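Short-chain-enoyl-CoA hydratase (Clostridium acetobutylicum, PDB 5Z7R) catalyses the reversible hydration of crotonyl-CoA and hexenoyl-CoA in butanoate metabolism, as a member of the enoyl-CoA hydratase/isomerase family. Local coordinates at residues A[52-57]-A[91-96]; A[4-9]-A[37-42]. All coordinates share one frame; numbering follows the deposited sequence.

How the contacts relate
Both contacts pin a helix to the same mixed sheet, and their centres lie about 10 Å apart. Contact 2 comes first along the chain: strand 6-11, at the sheet's edge within this chain, meets helix 30-45. Contact 1 follows in series, with strand 51-56 against the C-terminal end of helix 76-95. Strands 14-19, 51-56 and 100-104 run parallel, and the two helices make successive beta-alpha-beta crossovers between them, in keeping with the crotonase fold. The helices touch directly: Leu-93 packs on Ile-40, and Arg-92 forms a salt bridge with Asp-37. Contact 1 is deep in the chain, contact 2 nearer its periphery.

Contact 1 of 2, residues A[52-57]-A[91-96]; sequences VILTGA and RRLELL
Two apolar pairs pack the end of helix 76-95 on strand 51-56, the strand that precedes it in a beta-alpha-beta crossover to strand 100-104. Val-52 brings CG2 to CD2 of Leu-96 at 4.3 Å, and two residues along the strand, Leu-54 CD2 meets Leu-93 CD2 at 4.4 Å. Leu-54 holds CG anti to its backbone nitrogen (chi1 176°), which carries CD2 out from the strand to Leu-93. Leu-96 is the first residue to leave helical geometry, so the helix has just ended where Val-52 is met.

The charged groups lie away from the strand. Arg-91 NH2 gives Glu-94 OE2 a 2.7 Å salt-bridge hydrogen bond, bent to 132° and reaching the oxygen from its anti side, tilted out of the carboxylate plane. Leu-95 CD1 sits 3.5 Å above the centre of the Arg-91 guanidinium plane. Arg-148 takes Glu-94 OE1, and Asp-223 of the second subunit pairs with Arg-91 NE.

Leu-93 is about 10 Å, side chain to side chain, from Glu-114, the probable nucleophile. Strand 51-56 runs between strands 14-19 and 100-104; Ile-53 faces helix 188-201, whereas Val-52 and Leu-93 also touch helix 30-45.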
loop_
_atom_site.group_PDB
_atom_site.type_symbol
_atom_site.label_atom_id
_atom_site.label_comp_id
_atom_site.label_asym_id
_atom_site.label_seq_id
_atom_site.Cartn_x
_atom_site.Cartn_y
_atom_site.Cartn_z
ATOM N N VAL A 52 -25.791 15.694 -4.161
ATOM C CA VAL A 52 -26.803 14.773 -3.707
ATOM C C VAL A 52 -26.941 14.885 -2.205
ATOM O O VAL A 52 -25.945 15.059 -1.503
ATOM C CB VAL A 52 -26.411 13.316 -4.070
ATOM C CG1 VAL A 52 -27.338 12.306 -3.421
ATOM C CG2 VAL A 52 -26.369 13.146 -5.563
ATOM N N ILE A 53 -28.170 14.779 -1.725
ATOM C CA ILE A 53 -28.454 14.711 -0.337
ATOM C C ILE A 53 -29.205 13.435 -0.132
ATOM O O ILE A 53 -30.176 13.149 -0.802
ATOM C CB ILE A 53 -29.356 15.864 0.120
ATOM C CG1 ILE A 53 -28.710 17.211 -0.217
ATOM C CG2 ILE A 53 -29.677 15.767 1.615
ATOM C CD1 ILE A 53 -29.597 18.380 0.151
ATOM N N LEU A 54 -28.763 12.684 0.843
ATOM C CA LEU A 54 -29.368 11.449 1.145
ATOM C C LEU A 54 -29.978 11.637 2.450
ATOM O O LEU A 54 -29.303 12.055 3.384
ATOM C CB LEU A 54 -28.307 10.364 1.282
ATOM C CG LEU A 54 -28.798 8.987 1.695
ATOM C CD1 LEU A 54 -29.818 8.460 0.689
ATOM C CD2 LEU A 54 -27.598 8.045 1.846
ATOM N N THR A 55 -31.230 11.265 2.571
ATOM C CA THR A 55 -31.807 11.182 3.900
ATOM C C THR A 55 -32.837 10.086 3.959
ATOM O O THR A 55 -33.111 9.432 2.966
ATOM C CB THR A 55 -32.455 12.520 4.297
ATOM O OG1 THR A 55 -32.700 12.513 5.706
ATOM C CG2 THR A 55 -33.763 12.752 3.478
ATOM N N GLY A 56 -33.347 9.873 5.159
ATOM C CA GLY A 56 -34.486 8.998 5.403
ATOM C C GLY A 56 -35.782 9.798 5.513
ATOM O O GLY A 56 -35.776 11.020 5.387
ATOM N N ALA A 57 -36.885 9.096 5.741
ATOM C CA ALA A 57 -38.216 9.702 5.805
ATOM C C ALA A 57 -38.790 9.683 7.214
ATOM O O ALA A 57 -38.517 8.779 8.032
ATOM C CB ALA A 57 -39.168 9.003 4.854
ATOM N N ARG A 91 -20.127 1.371 -2.282
ATOM C CA ARG A 91 -18.886 1.827 -2.900
ATOM C C ARG A 91 -19.166 2.696 -4.098
ATOM O O ARG A 91 -18.399 3.632 -4.381
ATOM C CB ARG A 91 -18.033 0.635 -3.336
ATOM C CG ARG A 91 -16.739 1.018 -4.002
ATOM C CD ARG A 91 -15.886 1.827 -3.025
ATOM N NE ARG A 91 -14.503 1.865 -3.469
ATOM C CZ ARG A 91 -13.675 2.902 -3.338
ATOM N NH1 ARG A 91 -12.432 2.800 -3.819
ATOM N NH2 ARG A 91 -14.047 4.015 -2.726
ATOM N N ARG A 92 -20.261 2.404 -4.807
ATOM C CA ARG A 92 -20.618 3.188 -5.992
ATOM C C ARG A 92 -21.043 4.596 -5.581
ATOM O O ARG A 92 -20.723 5.584 -6.267
ATOM C CB ARG A 92 -21.756 2.518 -6.755
ATOM C CG ARG A 92 -22.057 3.155 -8.119
ATOM C CD ARG A 92 -23.144 2.345 -8.801
ATOM N NE ARG A 92 -23.531 2.825 -10.131
ATOM C CZ ARG A 92 -24.436 2.201 -10.880
ATOM N NH1 ARG A 92 -25.029 1.108 -10.416
ATOM N NH2 ARG A 92 -24.767 2.677 -12.065
ATOM N N LEU A 93 -21.756 4.660 -4.463
ATOM C CA LEU A 93 -22.140 5.915 -3.856
ATOM C C LEU A 93 -20.903 6.730 -3.413
ATOM O O LEU A 93 -20.810 7.957 -3.677
ATOM C CB LEU A 93 -23.049 5.651 -2.659
ATOM C CG LEU A 93 -23.710 6.882 -2.046
ATOM C CD1 LEU A 93 -24.787 7.444 -2.970
ATOM C CD2 LEU A 93 -24.351 6.548 -0.718
ATOM N N GLU A 94 -19.948 6.041 -2.784
ATOM C CA GLU A 94 -18.725 6.696 -2.275
ATOM C C GLU A 94 -17.953 7.304 -3.409
ATOM O O GLU A 94 -17.442 8.420 -3.283
ATOM C CB GLU A 94 -17.878 5.665 -1.524
ATOM C CG GLU A 94 -16.591 6.152 -0.907
ATOM C CD GLU A 94 -16.060 5.110 -0.005
ATOM O OE1 GLU A 94 -16.159 5.314 1.208
ATOM O OE2 GLU A 94 -15.652 4.019 -0.495
ATOM N N LEU A 95 -17.918 6.614 -4.554
ATOM C CA LEU A 95 -17.102 7.071 -5.696
ATOM C C LEU A 95 -17.854 7.988 -6.628
ATOM O O LEU A 95 -17.237 8.645 -7.498
ATOM C CB LEU A 95 -16.593 5.856 -6.503
ATOM C CG LEU A 95 -15.525 5.037 -5.786
ATOM C CD1 LEU A 95 -15.288 3.688 -6.454
ATOM C CD2 LEU A 95 -14.224 5.855 -5.720
ATOM N N LEU A 96 -19.185 8.000 -6.498
ATOM C CA LEU A 96 -20.039 8.840 -7.346
ATOM C C LEU A 96 -19.416 10.198 -7.573
ATOM O O LEU A 96 -19.080 10.904 -6.626
ATOM C CB LEU A 96 -21.412 9.013 -6.673
ATOM C CG LEU A 96 -22.394 10.000 -7.307
ATOM C CD1 LEU A 96 -22.536 9.702 -8.791
ATOM C CD2 LEU A 96 -23.741 9.920 -6.605
#

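Contact 2 of 2, residues A[4-9]-A[37-42]; sequences NNVILE and DYVIGE
Glu-42, whose backbone N-H is bonded to Tyr-38 O at 2.7 Å within the regular helix, turns its aliphatic part to the strand: its CG lies 4.3 Å from Leu-8 CD2, while its carboxylate leads away. Leu-8 spreads its two methyls over Val-39 and Glu-42, which lie one turn apart on the same face of the helix; its CD1 is 4.4 Å from Val-39 CG2.

The rest of the contact is apolar too. Val-6 CG1 reaches Val-39 CG1 at 3.7 Å, the closest approach between the two segments, and the two side chains cross at a slant. The chi1 of Val-6 (-177°) sets CG1 opposite its backbone nitrogen and so presents that methyl to the helix. Val-39 is unusual: its CG1 almost eclipses its own backbone nitrogen (chi1 -12°), which implies either strain or an imprecisely placed side chain. Just before Val-6, Glu-35 OE1 accepts the backbone N-H of Asn-5 and, more weakly, that of Asn-4, anchoring the start of the strand to the helix.

Strand 6-9 and helix 37-42 run nearly parallel, 11° between their directions, with axes 9.9 Å apart at closest. This is plain packing away from the active site: helix 30-45, the crossover helix from strand 14-19 to the parallel strand 51-56, packs back on strand 6-11, the antiparallel neighbour of 14-19. Val-39 rests on both those strands, touching Val-17 of 14-19, and on another side Ile-40 and Asp-37 pack on helix 76-95.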
loop_
_atom_site.group_PDB
_atom_site.type_symbol
_atom_site.label_atom_id
_atom_site.label_comp_id
_atom_site.label_asym_id
_atom_site.label_seq_id
_atom_site.Cartn_x
_atom_site.Cartn_y
_atom_site.Cartn_z
ATOM N N ASN A 4 -40.391 1.981 -5.194
ATOM C CA ASN A 4 -41.307 2.116 -4.057
ATOM C C ASN A 4 -40.686 1.930 -2.670
ATOM O O ASN A 4 -41.393 1.723 -1.687
ATOM C CB ASN A 4 -42.575 1.266 -4.262
ATOM C CG ASN A 4 -42.275 -0.197 -4.512
ATOM O OD1 ASN A 4 -42.403 -0.697 -5.634
ATOM N ND2 ASN A 4 -41.890 -0.898 -3.462
ATOM N N ASN A 5 -39.357 2.031 -2.596
ATOM C CA ASN A 5 -38.630 2.187 -1.318
ATOM C C ASN A 5 -37.800 3.500 -1.261
ATOM O O ASN A 5 -37.381 3.946 -0.182
ATOM C CB ASN A 5 -37.731 0.956 -1.056
ATOM C CG ASN A 5 -38.510 -0.286 -0.639
ATOM O OD1 ASN A 5 -39.673 -0.213 -0.271
ATOM N ND2 ASN A 5 -37.853 -1.433 -0.678
ATOM N N VAL A 6 -37.619 4.133 -2.419
ATOM C CA VAL A 6 -36.720 5.269 -2.585
ATOM C C VAL A 6 -37.297 6.370 -3.461
ATOM O O VAL A 6 -37.607 6.138 -4.619
ATOM C CB VAL A 6 -35.426 4.794 -3.270
ATOM C CG1 VAL A 6 -34.409 5.939 -3.399
ATOM C CG2 VAL A 6 -34.875 3.598 -2.499
ATOM N N ILE A 7 -37.380 7.578 -2.930
ATOM C CA ILE A 7 -37.838 8.709 -3.698
ATOM C C ILE A 7 -36.652 9.474 -4.267
ATOM O O ILE A 7 -35.661 9.654 -3.579
ATOM C CB ILE A 7 -38.661 9.660 -2.805
ATOM C CG1 ILE A 7 -39.801 8.899 -2.124
ATOM C CG2 ILE A 7 -39.211 10.801 -3.644
ATOM C CD1 ILE A 7 -40.423 9.631 -0.958
ATOM N N LEU A 8 -36.761 9.959 -5.495
ATOM C CA LEU A 8 -35.715 10.785 -6.068
ATOM C C LEU A 8 -36.233 12.097 -6.650
ATOM O O LEU A 8 -37.071 12.063 -7.553
ATOM C CB LEU A 8 -35.004 10.023 -7.177
ATOM C CG LEU A 8 -34.012 10.871 -8.003
ATOM C CD1 LEU A 8 -32.764 11.229 -7.199
ATOM C CD2 LEU A 8 -33.605 10.156 -9.278
ATOM N N GLU A 9 -35.680 13.232 -6.189
ATOM C CA GLU A 9 -36.128 14.581 -6.577
ATOM C C GLU A 9 -34.970 15.484 -6.967
ATOM O O GLU A 9 -33.876 15.318 -6.467
ATOM C CB GLU A 9 -36.861 15.238 -5.415
ATOM C CG GLU A 9 -37.695 14.283 -4.588
ATOM C CD GLU A 9 -38.571 15.006 -3.594
ATOM O OE1 GLU A 9 -39.411 15.840 -4.015
ATOM O OE2 GLU A 9 -38.430 14.737 -2.384
ATOM N N ASP A 37 -29.063 1.486 -6.180
ATOM C CA ASP A 37 -28.104 1.347 -7.268
ATOM C C ASP A 37 -28.660 1.940 -8.556
ATOM O O ASP A 37 -27.962 2.662 -9.311
ATOM C CB ASP A 37 -27.758 -0.132 -7.447
ATOM C CG ASP A 37 -26.564 -0.345 -8.356
ATOM O OD1 ASP A 37 -25.521 0.307 -8.167
ATOM O OD2 ASP A 37 -26.680 -1.147 -9.289
ATOM N N TYR A 38 -29.944 1.688 -8.782
ATOM C CA TYR A 38 -30.615 2.267 -9.918
ATOM C C TYR A 38 -30.621 3.804 -9.805
ATOM O O TYR A 38 -30.298 4.516 -10.801
ATOM C CB TYR A 38 -32.025 1.660 -10.097
ATOM C CG TYR A 38 -32.862 2.416 -11.103
ATOM C CD1 TYR A 38 -33.642 3.503 -10.691
ATOM C CD2 TYR A 38 -32.854 2.081 -12.467
ATOM C CE1 TYR A 38 -34.392 4.233 -11.591
ATOM C CE2 TYR A 38 -33.603 2.818 -13.383
ATOM C CZ TYR A 38 -34.378 3.894 -12.930
ATOM O OH TYR A 38 -35.151 4.662 -13.782
ATOM N N VAL A 39 -30.947 4.342 -8.618
ATOM C CA VAL A 39 -31.055 5.814 -8.546
ATOM C C VAL A 39 -29.668 6.387 -8.627
ATOM O O VAL A 39 -29.478 7.427 -9.271
ATOM C CB VAL A 39 -31.932 6.433 -7.390
ATOM C CG1 VAL A 39 -32.799 5.400 -6.675
ATOM C CG2 VAL A 39 -31.140 7.274 -6.390
ATOM N N ILE A 40 -28.687 5.700 -8.029
ATOM C CA ILE A 40 -27.321 6.182 -8.152
ATOM C C ILE A 40 -26.974 6.258 -9.629
ATOM O O ILE A 40 -26.522 7.309 -10.103
ATOM C CB ILE A 40 -26.289 5.315 -7.404
ATOM C CG1 ILE A 40 -26.500 5.408 -5.892
ATOM C CG2 ILE A 40 -24.867 5.767 -7.749
ATOM C CD1 ILE A 40 -26.089 4.174 -5.130
ATOM N N GLY A 41 -27.242 5.186 -10.374
ATOM C CA GLY A 41 -26.952 5.192 -11.815
ATOM C C GLY A 41 -27.712 6.277 -12.555
ATOM O O GLY A 41 -27.193 6.914 -13.514
ATOM N N GLU A 42 -28.949 6.489 -12.121
ATOM C CA GLU A 42 -29.748 7.618 -12.618
ATOM C C GLU A 42 -29.073 8.960 -12.323
ATOM O O GLU A 42 -28.981 9.804 -13.200
ATOM C CB GLU A 42 -31.154 7.574 -11.994
ATOM C CG GLU A 42 -32.281 8.120 -12.855
ATOM C CD GLU A 42 -32.562 7.317 -14.115
ATOM O OE1 GLU A 42 -32.363 6.081 -14.115
ATOM O OE2 GLU A 42 -32.997 7.955 -15.104
#